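Local coordinates for protein putative secreted endoglycosylceramidase (Rhodococcus hoagii, PDB 6JYZ) that probably hydrolyses the glycosidic bond between sugar and ceramide in galactosylceramide-type glycolipids, as a secreted glycoside hydrolase of family 5, at residues F262-L267 and V287-H292; D274-R279 and A318-A323; G334-Q339 and G396-F401; W360-A365 and G382-I387. One frame throughout, in Å; residues are numbered along the deposited sequence.

Interaction 1. Residues F262-L267 and V287-H292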
loop_
_atom_site.group_PDB
_atom_site.type_symbol
_atom_site.label_atom_id
_atom_site.label_comp_id
_atom_site.label_asym_id
_atom_site.label_seq_id
_atom_site.Cartn_x
_atom_site.Cartn_y
_atom_site.Cartn_z
ATOM N N PHE A 262 -4.725 3.701 8.133
ATOM C CA PHE A 262 -3.817 4.653 8.781
ATOM C C PHE A 262 -2.554 3.915 9.190
ATOM O O PHE A 262 -2.561 2.712 9.475
ATOM C CB PHE A 262 -4.466 5.335 9.985
ATOM C CG PHE A 262 -4.619 4.432 11.172
ATOM C CD1 PHE A 262 -5.690 3.552 11.314
ATOM C CD2 PHE A 262 -3.668 4.447 12.211
ATOM C CE1 PHE A 262 -5.750 2.694 12.404
ATOM C CE2 PHE A 262 -3.757 3.600 13.285
ATOM C CZ PHE A 262 -4.805 2.711 13.396
ATOM N N GLU A 263 -1.456 4.702 9.224
ATOM C CA GLU A 263 -0.128 4.112 9.376
ATOM C C GLU A 263 0.541 4.606 10.646
ATOM O O GLU A 263 0.352 5.771 11.054
ATOM C CB GLU A 263 0.746 4.462 8.174
ATOM C CG GLU A 263 0.163 3.848 6.877
ATOM C CD GLU A 263 1.042 4.169 5.719
ATOM O OE1 GLU A 263 2.267 4.174 5.822
ATOM O OE2 GLU A 263 0.477 4.463 4.592
ATOM N N PRO A 264 1.477 3.866 11.225
ATOM C CA PRO A 264 2.424 4.470 12.177
ATOM C C PRO A 264 3.399 5.310 11.354
ATOM O O PRO A 264 3.372 5.357 10.118
ATOM C CB PRO A 264 3.126 3.190 12.706
ATOM C CG PRO A 264 3.219 2.295 11.492
ATOM C CD PRO A 264 1.873 2.509 10.783
ATOM N N SER A 265 4.309 5.993 12.041
ATOM C CA SER A 265 5.336 6.751 11.360
ATOM C C SER A 265 6.208 5.821 10.517
ATOM O O SER A 265 6.240 4.581 10.689
ATOM C CB SER A 265 6.231 7.579 12.277
ATOM O OG SER A 265 7.410 6.835 12.670
ATOM N N ALA A 266 6.963 6.438 9.609
ATOM C CA ALA A 266 7.944 5.743 8.783
ATOM C C ALA A 266 8.933 4.925 9.611
ATOM O O ALA A 266 9.553 4.027 9.044
ATOM C CB ALA A 266 8.714 6.795 7.984
ATOM N N LEU A 267 9.145 5.267 10.886
ATOM C CA LEU A 267 10.065 4.459 11.679
ATOM C C LEU A 267 9.657 3.009 11.720
ATOM O O LEU A 267 10.535 2.126 11.833
ATOM C CB LEU A 267 10.174 5.010 13.109
ATOM C CG LEU A 267 10.753 6.419 13.152
ATOM C CD1 LEU A 267 10.665 6.948 14.596
ATOM C CD2 LEU A 267 12.178 6.519 12.655
ATOM N N VAL A 287 -11.635 2.133 10.841
ATOM C CA VAL A 287 -10.180 2.271 10.654
ATOM C C VAL A 287 -9.506 0.910 10.543
ATOM O O VAL A 287 -9.965 -0.110 11.071
ATOM C CB VAL A 287 -9.553 3.073 11.828
ATOM C CG1 VAL A 287 -10.091 4.503 11.853
ATOM C CG2 VAL A 287 -9.667 2.369 13.187
ATOM N N VAL A 288 -8.373 0.908 9.837
ATOM C CA VAL A 288 -7.554 -0.278 9.552
ATOM C C VAL A 288 -6.103 0.113 9.789
ATOM O O VAL A 288 -5.637 1.101 9.192
ATOM C CB VAL A 288 -7.786 -0.721 8.094
ATOM C CG1 VAL A 288 -6.775 -1.812 7.724
ATOM C CG2 VAL A 288 -9.242 -1.166 7.862
ATOM N N PHE A 289 -5.407 -0.624 10.656
ATOM C CA PHE A 289 -4.011 -0.318 10.952
ATOM C C PHE A 289 -3.088 -0.929 9.899
ATOM O O PHE A 289 -3.217 -2.117 9.545
ATOM C CB PHE A 289 -3.696 -0.898 12.336
ATOM C CG PHE A 289 -2.290 -0.594 12.810
ATOM C CD1 PHE A 289 -1.790 0.706 12.775
ATOM C CD2 PHE A 289 -1.436 -1.608 13.235
ATOM C CE1 PHE A 289 -0.472 0.985 13.196
ATOM C CE2 PHE A 289 -0.124 -1.296 13.654
ATOM C CZ PHE A 289 0.334 -0.031 13.613
ATOM N N SER A 290 -2.199 -0.116 9.323
ATOM C CA SER A 290 -1.434 -0.507 8.149
ATOM C C SER A 290 0.053 -0.167 8.304
ATOM O O SER A 290 0.591 0.647 7.550
ATOM C CB SER A 290 -2.051 0.163 6.941
ATOM O OG SER A 290 -1.530 -0.371 5.746
ATOM N N PRO A 291 0.772 -0.808 9.230
ATOM C CA PRO A 291 2.239 -0.745 9.254
ATOM C C PRO A 291 2.791 -1.495 8.053
ATOM O O PRO A 291 2.114 -2.352 7.454
ATOM C CB PRO A 291 2.583 -1.491 10.556
ATOM C CG PRO A 291 1.501 -2.561 10.633
ATOM C CD PRO A 291 0.241 -1.825 10.157
ATOM N N HIS A 292 3.987 -1.125 7.649
ATOM C CA HIS A 292 4.715 -1.750 6.555
ATOM C C HIS A 292 5.694 -2.743 7.145
ATOM O O HIS A 292 6.571 -2.384 7.937
ATOM C CB HIS A 292 5.422 -0.726 5.654
ATOM C CG HIS A 292 4.407 0.228 5.073
ATOM N ND1 HIS A 292 4.791 1.369 4.383
ATOM C CD2 HIS A 292 3.039 0.173 5.048
ATOM C CE1 HIS A 292 3.667 1.981 3.950
ATOM N NE2 HIS A 292 2.585 1.298 4.345
HETATM O O HOH W 1 2.958 2.051 7.511
#
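Phe-262 and Phe-289 illustrate how parallel neighbouring strands can zip together before their loops part. The N-H of Phe-262 gives a nearly straight bond to Val-288 O (3.0 Å, 169°), and Phe-262 O accepts from Ser-290 N at 2.9 Å. Both phenyl groups lie on the same face of the sheet. Because CG of Phe-262 sits between its backbone N and carbonyl carbon (chi1 73°), the ring swings across to the next strand: CA of Phe-289 lies over its face, 4.2 Å from the centroid. The two rings meet obliquely, planes 43° apart, with Phe-262 CE2 just 3.5 Å from Phe-289 CD1. CB of Val-287 packs near CE1 of Phe-262, and Tyr-321 adds a further ring beside the pair. In the (beta/alpha)8 barrel of family 5 the substrate site lies at the C-terminal strand ends, and there the character changes. Pro-264 still presses its CD against Pro-291 CA (3.6 Å), but beside it Glu-263 sets CG 3.3 Å from Ser-290 O and OE1 next to the His-292 ring. Water 1 adds a polar bridge, donating to Glu-263 OE1 and Ser-290 O, 2.8 Å from each, above one face of that imidazole. The stronger polar ties of both side chains go to Glu-222, which takes a bond from His-292 ND1 and gives its N-H to Glu-263 OE1; Arg-83 salt-bridges Glu-263 OE2.

Interaction 2. Residues D274-R279 and A318-A323. With IPA (isopropyl alcohol), chain D.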
loop_
_atom_site.group_PDB
_atom_site.type_symbol
_atom_site.label_atom_id
_atom_site.label_comp_id
_atom_site.label_asym_id
_atom_site.label_seq_id
_atom_site.Cartn_x
_atom_site.Cartn_y
_atom_site.Cartn_z
ATOM N N ASP A 274 7.028 0.764 16.532
ATOM C CA ASP A 274 7.085 2.219 16.709
ATOM C C ASP A 274 6.083 2.555 17.792
ATOM O O ASP A 274 5.285 1.710 18.216
ATOM C CB ASP A 274 6.660 2.895 15.399
ATOM C CG ASP A 274 6.985 4.323 15.275
ATOM O OD1 ASP A 274 7.547 4.962 16.171
ATOM O OD2 ASP A 274 6.680 4.783 14.113
ATOM N N ALA A 275 6.154 3.776 18.291
ATOM C CA ALA A 275 5.053 4.371 19.063
ATOM C C ALA A 275 3.833 4.411 18.153
ATOM O O ALA A 275 3.934 4.457 16.923
ATOM C CB ALA A 275 5.427 5.770 19.483
ATOM N N LEU A 276 2.661 4.315 18.737
ATOM C CA LEU A 276 1.395 4.207 18.015
ATOM C C LEU A 276 0.629 5.531 18.082
ATOM O O LEU A 276 0.450 6.092 19.177
ATOM C CB LEU A 276 0.537 3.090 18.593
ATOM C CG LEU A 276 1.103 1.695 18.424
ATOM C CD1 LEU A 276 0.238 0.638 19.024
ATOM C CD2 LEU A 276 1.341 1.345 16.930
ATOM N N PRO A 277 0.105 6.059 16.974
ATOM C CA PRO A 277 -0.840 7.173 17.035
ATOM C C PRO A 277 -1.943 6.920 18.055
ATOM O O PRO A 277 -2.572 5.857 18.043
ATOM C CB PRO A 277 -1.407 7.260 15.589
ATOM C CG PRO A 277 -0.207 6.747 14.763
ATOM C CD PRO A 277 0.311 5.593 15.602
ATOM N N PRO A 278 -2.188 7.815 19.016
ATOM C CA PRO A 278 -3.135 7.507 20.090
ATOM C C PRO A 278 -4.510 7.158 19.548
ATOM O O PRO A 278 -5.012 7.745 18.606
ATOM C CB PRO A 278 -3.122 8.798 20.894
ATOM C CG PRO A 278 -1.690 9.336 20.706
ATOM C CD PRO A 278 -1.354 9.025 19.279
ATOM N N ARG A 279 -5.098 6.161 20.200
ATOM C CA ARG A 279 -6.392 5.598 19.807
ATOM C C ARG A 279 -7.475 6.627 19.717
ATOM O O ARG A 279 -8.366 6.475 18.833
ATOM C CB ARG A 279 -6.958 4.694 20.947
ATOM C CG ARG A 279 -6.203 3.402 21.060
ATOM C CD ARG A 279 -6.985 2.402 21.928
ATOM N NE ARG A 279 -7.231 2.539 23.351
ATOM C CZ ARG A 279 -7.433 1.441 24.090
ATOM N NH1 ARG A 279 -7.441 0.250 23.502
ATOM N NH2 ARG A 279 -7.636 1.525 25.395
ATOM N N ALA A 318 -2.696 -3.807 16.170
ATOM C CA ALA A 318 -4.029 -3.683 15.572
ATOM C C ALA A 318 -5.088 -4.059 16.590
ATOM O O ALA A 318 -6.150 -3.412 16.662
ATOM C CB ALA A 318 -4.124 -4.606 14.345
ATOM N N ASP A 319 -4.823 -5.046 17.415
ATOM C CA ASP A 319 -5.790 -5.429 18.447
ATOM C C ASP A 319 -5.988 -4.343 19.485
ATOM O O ASP A 319 -7.103 -4.150 19.972
ATOM C CB ASP A 319 -5.332 -6.747 19.068
ATOM C CG ASP A 319 -6.177 -7.150 20.264
ATOM O OD1 ASP A 319 -7.320 -7.595 19.986
ATOM O OD2 ASP A 319 -5.723 -6.921 21.415
ATOM N N TRP A 320 -4.945 -3.577 19.788
ATOM C CA TRP A 320 -5.106 -2.439 20.683
ATOM C C TRP A 320 -6.090 -1.419 20.140
ATOM O O TRP A 320 -6.874 -0.795 20.869
ATOM C CB TRP A 320 -3.730 -1.827 20.982
ATOM C CG TRP A 320 -3.761 -0.611 21.873
ATOM C CD1 TRP A 320 -4.057 -0.632 23.221
ATOM C CD2 TRP A 320 -3.367 0.705 21.506
ATOM N NE1 TRP A 320 -3.852 0.643 23.700
ATOM C CE2 TRP A 320 -3.502 1.492 22.673
ATOM C CE3 TRP A 320 -3.052 1.343 20.296
ATOM C CZ2 TRP A 320 -3.212 2.861 22.720
ATOM C CZ3 TRP A 320 -2.732 2.688 20.336
ATOM C CH2 TRP A 320 -2.799 3.438 21.525
ATOM N N TYR A 321 -6.082 -1.191 18.816
ATOM C CA TYR A 321 -7.013 -0.330 18.167
ATOM C C TYR A 321 -8.373 -0.981 17.957
ATOM O O TYR A 321 -9.315 -0.292 17.515
ATOM C CB TYR A 321 -6.532 0.113 16.773
ATOM C CG TYR A 321 -5.366 1.052 16.786
ATOM C CD1 TYR A 321 -5.554 2.396 17.127
ATOM C CD2 TYR A 321 -4.120 0.614 16.405
ATOM C CE1 TYR A 321 -4.479 3.296 17.039
ATOM C CE2 TYR A 321 -3.028 1.488 16.344
ATOM C CZ TYR A 321 -3.243 2.815 16.661
ATOM O OH TYR A 321 -2.169 3.681 16.558
ATOM N N GLY A 322 -8.457 -2.287 18.176
ATOM C CA GLY A 322 -9.690 -3.028 17.851
ATOM C C GLY A 322 -9.934 -3.069 16.347
ATOM O O GLY A 322 -11.081 -3.247 15.940
ATOM N N ALA A 323 -8.884 -2.954 15.548
ATOM C CA ALA A 323 -9.023 -2.735 14.110
ATOM C C ALA A 323 -8.424 -3.900 13.336
ATOM O O ALA A 323 -7.472 -4.540 13.799
ATOM C CB ALA A 323 -8.254 -1.482 13.745
HETATM C C1 IPA D . 4.409 -0.451 21.015
HETATM C C2 IPA D . 4.846 -1.426 20.000
HETATM C C3 IPA D . 4.581 -2.824 20.472
HETATM O O2 IPA D . 3.949 -1.296 18.905
#
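Arg-279 and Tyr-321 mark the closest backbone approach, 6.2 Å from CA to CA, where the loop 274-279 passes the last turn of helix 307-321. That turn closes at Gly-322, whose positive phi belongs to a Schellman motif with bonds from Gly-322 N to Asp-319 O and from Ala-323 N to Ala-318 O. Arg-279 runs over one face of the Trp-320 indole, its CG 3.4 Å from the centroid of the six-membered ring in a CH-pi contact. A bend at chi3 (-67°) carries the guanidinium onward to lie flat on the indole, planes 8° apart and centres 4.2 Å apart. The cation-pi contact with the five-membered ring is off-centre, and NH1 also donates in the guanidinium plane to Trp-320 O at 2.9 Å. Tyr-321 reaches the loop with its hydroxyl, which donates to a lone pair of Pro-277 O (2.7 Å). Leu-276 lays CD1 3.6 Å from Trp-320 CE3. A molecule of isopropyl alcohol, probably from the crystallisation liquor, makes a weak bond to Asp-274 O. The tyrosine ring continues inward to meet Phe-262 edge-to-face, while tryptophan and arginine stay at the surface. A Schellman motif is a common C-terminal end of a helix; this helix, met by the loop that leads to strand 287-289, the strand before it, belongs to the outer layer of the family 5 (beta/alpha)8 barrel.

Interaction 3. Residues G334-Q339 and G396-F401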
loop_
_atom_site.group_PDB
_atom_site.type_symbol
_atom_site.label_atom_id
_atom_site.label_comp_id
_atom_site.label_asym_id
_atom_site.label_seq_id
_atom_site.Cartn_x
_atom_site.Cartn_y
_atom_site.Cartn_z
ATOM N N GLY A 334 16.287 -8.097 -3.182
ATOM C CA GLY A 334 17.548 -8.696 -3.668
ATOM C C GLY A 334 17.254 -9.882 -4.583
ATOM O O GLY A 334 16.276 -9.954 -5.311
ATOM N N ASP A 335 18.205 -10.824 -4.528
ATOM C CA ASP A 335 18.179 -11.974 -5.427
ATOM C C ASP A 335 17.099 -12.960 -4.979
ATOM O O ASP A 335 17.169 -13.459 -3.853
ATOM C CB ASP A 335 19.540 -12.684 -5.348
ATOM C CG ASP A 335 19.702 -13.890 -6.245
ATOM O OD1 ASP A 335 18.732 -14.318 -6.939
ATOM O OD2 ASP A 335 20.901 -14.250 -6.386
ATOM N N PRO A 336 16.100 -13.310 -5.802
ATOM C CA PRO A 336 15.095 -14.291 -5.411
ATOM C C PRO A 336 15.651 -15.667 -5.076
ATOM O O PRO A 336 15.078 -16.415 -4.296
ATOM C CB PRO A 336 14.088 -14.328 -6.604
ATOM C CG PRO A 336 14.864 -13.733 -7.775
ATOM C CD PRO A 336 15.853 -12.780 -7.166
ATOM N N ASP A 337 16.786 -16.041 -5.696
ATOM C CA ASP A 337 17.414 -17.295 -5.320
ATOM C C ASP A 337 17.759 -17.327 -3.846
ATOM O O ASP A 337 17.763 -18.401 -3.267
ATOM C CB ASP A 337 18.673 -17.524 -6.171
ATOM C CG ASP A 337 18.312 -17.842 -7.615
ATOM O OD1 ASP A 337 17.119 -18.232 -7.898
ATOM O OD2 ASP A 337 19.226 -17.728 -8.450
ATOM N N GLU A 338 18.124 -16.176 -3.269
ATOM C CA GLU A 338 18.457 -16.086 -1.862
ATOM C C GLU A 338 17.252 -15.719 -0.995
ATOM O O GLU A 338 17.206 -16.132 0.129
ATOM C CB GLU A 338 19.500 -14.995 -1.648
ATOM C CG GLU A 338 20.838 -15.315 -2.327
ATOM C CD GLU A 338 21.676 -16.448 -1.734
ATOM O OE1 GLU A 338 21.102 -17.378 -1.104
ATOM O OE2 GLU A 338 22.924 -16.401 -1.898
ATOM N N GLN A 339 16.256 -14.979 -1.543
ATOM C CA GLN A 339 15.261 -14.364 -0.652
ATOM C C GLN A 339 13.872 -14.952 -0.849
ATOM O O GLN A 339 12.965 -14.553 -0.100
ATOM C CB GLN A 339 15.247 -12.850 -0.939
ATOM C CG GLN A 339 16.574 -12.177 -0.509
ATOM C CD GLN A 339 16.566 -10.700 -0.761
ATOM O OE1 GLN A 339 15.725 -10.148 -1.455
ATOM N NE2 GLN A 339 17.602 -10.024 -0.302
ATOM N N GLY A 396 9.259 -9.880 -18.747
ATOM C CA GLY A 396 8.902 -10.970 -17.855
ATOM C C GLY A 396 8.830 -10.589 -16.378
ATOM O O GLY A 396 8.927 -9.417 -15.964
ATOM N N LEU A 397 8.595 -11.619 -15.588
ATOM C CA LEU A 397 8.386 -11.543 -14.157
ATOM C C LEU A 397 9.627 -12.049 -13.456
ATOM O O LEU A 397 10.388 -12.901 -13.948
ATOM C CB LEU A 397 7.248 -12.479 -13.737
ATOM C CG LEU A 397 5.840 -12.030 -14.148
ATOM C CD1 LEU A 397 4.837 -13.189 -14.011
ATOM C CD2 LEU A 397 5.322 -10.886 -13.289
ATOM N N VAL A 398 9.809 -11.615 -12.199
ATOM C CA VAL A 398 10.830 -12.137 -11.326
ATOM C C VAL A 398 10.187 -13.366 -10.694
ATOM O O VAL A 398 9.420 -13.291 -9.713
ATOM C CB VAL A 398 11.218 -11.084 -10.265
ATOM C CG1 VAL A 398 12.205 -11.657 -9.258
ATOM C CG2 VAL A 398 11.813 -9.822 -10.925
ATOM N N GLU A 399 10.432 -14.530 -11.304
ATOM C CA GLU A 399 9.548 -15.671 -11.080
ATOM C C GLU A 399 9.624 -16.209 -9.652
ATOM O O GLU A 399 8.579 -16.645 -9.146
ATOM C CB GLU A 399 9.934 -16.792 -12.075
ATOM C CG GLU A 399 9.566 -16.453 -13.509
ATOM C CD GLU A 399 8.082 -16.404 -13.870
ATOM O OE1 GLU A 399 7.187 -16.754 -12.987
ATOM O OE2 GLU A 399 7.785 -15.993 -15.059
ATOM N N GLY A 400 10.798 -16.192 -9.010
ATOM C CA GLY A 400 10.920 -16.688 -7.661
ATOM C C GLY A 400 10.026 -15.938 -6.653
ATOM O O GLY A 400 9.584 -16.516 -5.675
ATOM N N PHE A 401 9.813 -14.615 -6.914
ATOM C CA PHE A 401 8.917 -13.852 -6.053
ATOM C C PHE A 401 7.485 -14.029 -6.559
ATOM O O PHE A 401 6.590 -14.190 -5.747
ATOM C CB PHE A 401 9.356 -12.386 -6.037
ATOM C CG PHE A 401 10.660 -12.130 -5.327
ATOM C CD1 PHE A 401 11.160 -12.967 -4.331
ATOM C CD2 PHE A 401 11.372 -11.002 -5.671
ATOM C CE1 PHE A 401 12.338 -12.641 -3.655
ATOM C CE2 PHE A 401 12.539 -10.657 -4.968
ATOM C CZ PHE A 401 13.026 -11.510 -3.981
#
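Pro-336 and Phe-401 meet where two helices begin, at the N-terminal turns of 336-353 and 399-405. With CG of Phe-401 placed beside its backbone N and opposite its carbonyl carbon (chi1 -69°), the phenyl leans out of its own helix toward the proline. CB of Pro-336 stands over the middle of that ring, 3.9 Å from the centroid and 13° off the normal, a well-aimed CH-pi contact. Further round the pyrrolidine, CG touches the CG1 methyl of Val-398 at 3.7 Å, that branch pointing away from the valine's backbone N. Gly-400, which has no side chain, lets the backbones close in, its CA 4.1 Å from Pro-336 CB. Gln-339 approaches the edge of the same phenyl ring, its amide nearly coplanar with it and its OE1 3.9 Å from CZ. The extended glutamine chain runs to the start of its own segment, where OE1 accepts from Gly-334 N at 2.7 Å. Asp-335, the N-cap residue, likewise looks inward to its helix: OD1 takes the N-H of Asp-337 (2.9 Å), met from above the carboxylate plane. Trp-359 meets the ring of Phe-401 edge-to-face. Helix 336-353 follows strand 326-330 in the (beta/alpha)8 barrel, while strand 394-397 pairs antiparallel with 385-387. No hydrogen bond spans the segments, and Gln-339 OE1 and Asp-335 OD1 bond within their own, so the junction probably rests on apolar and CH-pi contact.

Interaction 4. Residues W360-A365 and G382-I387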
loop_
_atom_site.group_PDB
_atom_site.type_symbol
_atom_site.label_atom_id
_atom_site.label_comp_id
_atom_site.label_asym_id
_atom_site.label_seq_id
_atom_site.Cartn_x
_atom_site.Cartn_y
_atom_site.Cartn_z
ATOM N N TRP A 360 5.367 -4.292 -2.415
ATOM C CA TRP A 360 6.079 -3.171 -3.067
ATOM C C TRP A 360 7.062 -3.839 -4.049
ATOM O O TRP A 360 8.036 -4.415 -3.541
ATOM C CB TRP A 360 6.810 -2.286 -2.044
ATOM C CG TRP A 360 7.385 -1.093 -2.747
ATOM C CD1 TRP A 360 8.594 -1.010 -3.407
ATOM C CD2 TRP A 360 6.679 0.143 -3.019
ATOM N NE1 TRP A 360 8.696 0.225 -4.008
ATOM C CE2 TRP A 360 7.527 0.917 -3.828
ATOM C CE3 TRP A 360 5.445 0.641 -2.635
ATOM C CZ2 TRP A 360 7.152 2.203 -4.267
ATOM C CZ3 TRP A 360 5.048 1.885 -3.108
ATOM C CH2 TRP A 360 5.904 2.644 -3.898
ATOM N N SER A 361 6.873 -3.775 -5.355
ATOM C CA SER A 361 5.810 -3.051 -6.049
ATOM C C SER A 361 5.575 -3.696 -7.407
ATOM O O SER A 361 6.359 -4.551 -7.866
ATOM C CB SER A 361 6.172 -1.606 -6.210
ATOM O OG SER A 361 7.254 -1.480 -7.104
ATOM N N TRP A 362 4.530 -3.241 -8.088
ATOM C CA TRP A 362 4.190 -3.755 -9.415
ATOM C C TRP A 362 5.261 -3.429 -10.416
ATOM O O TRP A 362 5.731 -4.339 -11.147
ATOM C CB TRP A 362 2.835 -3.185 -9.803
ATOM C CG TRP A 362 2.364 -3.650 -11.150
ATOM C CD1 TRP A 362 2.201 -2.891 -12.258
ATOM C CD2 TRP A 362 1.952 -4.972 -11.445
ATOM N NE1 TRP A 362 1.779 -3.702 -13.289
ATOM C CE2 TRP A 362 1.600 -4.963 -12.806
ATOM C CE3 TRP A 362 1.879 -6.164 -10.711
ATOM C CZ2 TRP A 362 1.204 -6.135 -13.473
ATOM C CZ3 TRP A 362 1.501 -7.339 -11.369
ATOM C CH2 TRP A 362 1.177 -7.292 -12.732
ATOM N N THR A 363 5.608 -2.141 -10.567
ATOM C CA THR A 363 6.656 -1.749 -11.533
ATOM C C THR A 363 7.484 -0.627 -10.942
ATOM O O THR A 363 6.954 0.280 -10.250
ATOM C CB THR A 363 6.092 -1.215 -12.877
ATOM O OG1 THR A 363 5.081 -0.255 -12.654
ATOM C CG2 THR A 363 5.483 -2.320 -13.738
ATOM N N GLN A 364 8.759 -0.591 -11.269
ATOM C CA GLN A 364 9.652 0.540 -11.002
ATOM C C GLN A 364 10.328 0.873 -12.332
ATOM O O GLN A 364 10.947 -0.025 -12.912
ATOM C CB GLN A 364 10.640 0.143 -9.926
ATOM C CG GLN A 364 11.587 1.311 -9.626
ATOM C CD GLN A 364 12.364 1.072 -8.372
ATOM O OE1 GLN A 364 13.561 0.742 -8.419
ATOM N NE2 GLN A 364 11.704 1.278 -7.245
ATOM N N ALA A 365 10.264 2.138 -12.748
ATOM C CA ALA A 365 10.836 2.564 -14.023
ATOM C C ALA A 365 12.282 2.979 -13.847
ATOM O O ALA A 365 12.857 3.118 -12.778
ATOM C CB ALA A 365 10.083 3.774 -14.465
ATOM N N GLY A 382 12.955 -3.555 -10.803
ATOM C CA GLY A 382 11.687 -4.198 -10.441
ATOM C C GLY A 382 11.953 -5.517 -9.726
ATOM O O GLY A 382 12.880 -6.269 -10.027
ATOM N N ASN A 383 11.102 -5.809 -8.717
ATOM C CA ASN A 383 11.140 -7.098 -8.028
ATOM C C ASN A 383 9.938 -7.970 -8.353
ATOM O O ASN A 383 9.818 -9.040 -7.754
ATOM C CB ASN A 383 11.283 -6.942 -6.487
ATOM C CG ASN A 383 10.104 -6.148 -5.914
ATOM O OD1 ASN A 383 9.190 -5.711 -6.632
ATOM N ND2 ASN A 383 10.148 -6.003 -4.607
ATOM N N LEU A 384 9.132 -7.577 -9.337
ATOM C CA LEU A 384 7.981 -8.372 -9.723
ATOM C C LEU A 384 7.933 -8.322 -11.229
ATOM O O LEU A 384 8.129 -9.372 -11.858
ATOM C CB LEU A 384 6.697 -7.887 -9.027
ATOM C CG LEU A 384 5.434 -8.640 -9.443
ATOM C CD1 LEU A 384 5.577 -10.172 -9.348
ATOM C CD2 LEU A 384 4.218 -8.188 -8.628
ATOM N N ASN A 385 7.561 -7.219 -11.842
ATOM C CA ASN A 385 7.759 -7.040 -13.286
ATOM C C ASN A 385 9.126 -6.453 -13.510
ATOM O O ASN A 385 9.469 -5.445 -12.912
ATOM C CB ASN A 385 6.700 -6.103 -13.825
ATOM C CG ASN A 385 5.360 -6.782 -13.723
ATOM O OD1 ASN A 385 5.044 -7.705 -14.512
ATOM N ND2 ASN A 385 4.539 -6.426 -12.730
ATOM N N ARG A 386 9.913 -7.112 -14.353
ATOM C CA ARG A 386 11.241 -6.683 -14.679
ATOM C C ARG A 386 11.185 -5.761 -15.891
ATOM O O ARG A 386 10.475 -6.027 -16.884
ATOM C CB ARG A 386 11.940 -7.952 -15.172
ATOM C CG ARG A 386 13.394 -7.670 -15.559
ATOM C CD ARG A 386 14.101 -8.908 -16.136
ATOM N NE ARG A 386 14.186 -9.939 -15.084
ATOM C CZ ARG A 386 13.438 -11.055 -14.997
ATOM N NH1 ARG A 386 12.531 -11.341 -15.914
ATOM N NH2 ARG A 386 13.676 -11.910 -14.028
ATOM N N ILE A 387 11.787 -4.568 -15.694
ATOM C CA ILE A 387 11.864 -3.552 -16.751
ATOM C C ILE A 387 13.331 -3.431 -17.087
ATOM O O ILE A 387 14.209 -3.242 -16.247
ATOM C CB ILE A 387 11.224 -2.215 -16.294
ATOM C CG1 ILE A 387 9.707 -2.381 -16.279
ATOM C CG2 ILE A 387 11.687 -0.996 -17.122
ATOM C CD1 ILE A 387 8.838 -1.150 -15.709
HETATM O O HOH W 2 8.440 -4.797 -9.931
HETATM O O HOH W 3 9.543 -2.861 -7.833
HETATM O O HOH W 4 9.674 -2.741 -12.904
#
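The amide of Asn-383 meets the edge of the cis peptide between Trp-360 and Ser-361. Carbonyl and N-H there point the same way, so one carboxamide serves both: ND2 donates to a lone pair of Trp-360 O at 2.8 Å, almost in its own amide plane, while OD1 accepts from Ser-361 N at a longer 3.3 Å. A chi1 of 60° brings the amide round to this position, and Trp-332 O and Trp-359 NE1 are its further partners. Such a cis bond after a tryptophan is familiar in family 5 enzymes at the end of the last barrel strand. Asn-385 is turned differently. Its amide plane stands steeply to the Trp-362 indole, 68° away, with ND2 3.0 Å above the ring plane and over its centre; the same nitrogen donates to Trp-362 O (2.9 Å). The indole NE1 bonds to Asp-70 OD1. Leu-384 CD2 nestles against CE3 of Trp-362 at 3.7 Å. Water 4 accepts from Gln-364 N and lies 2.7 Å from Asn-385 O, to which it probably donates. Segment 360-365 leaves strand 356-359 for helix 369-374, whereas 385-387 pairs antiparallel with strand 394-397, with helix 399-405 covering Leu-384.

In the fold
Two neighbouring pairs emerge. Interactions 1 and 2 touch, sharing the aromatic zone where helix 307-321 ends beside strand 287-289, yet interaction 1 is buried in strand pairing and interaction 2 lies at the surface, with a charged stack on an exposed tryptophan. Interactions 3 and 4 also touch, through the small antiparallel sheet of strands 385-387 and 394-397, and interaction 4 is nested within the loop closed by interaction 3. Interaction 4, buried, relies on amides gripping peptide groups and on waters, whereas partly buried interaction 3 has no polar link across it. Interactions 2 and 4 lie on opposite sides of the chain's centre, about 31 Å apart between centres.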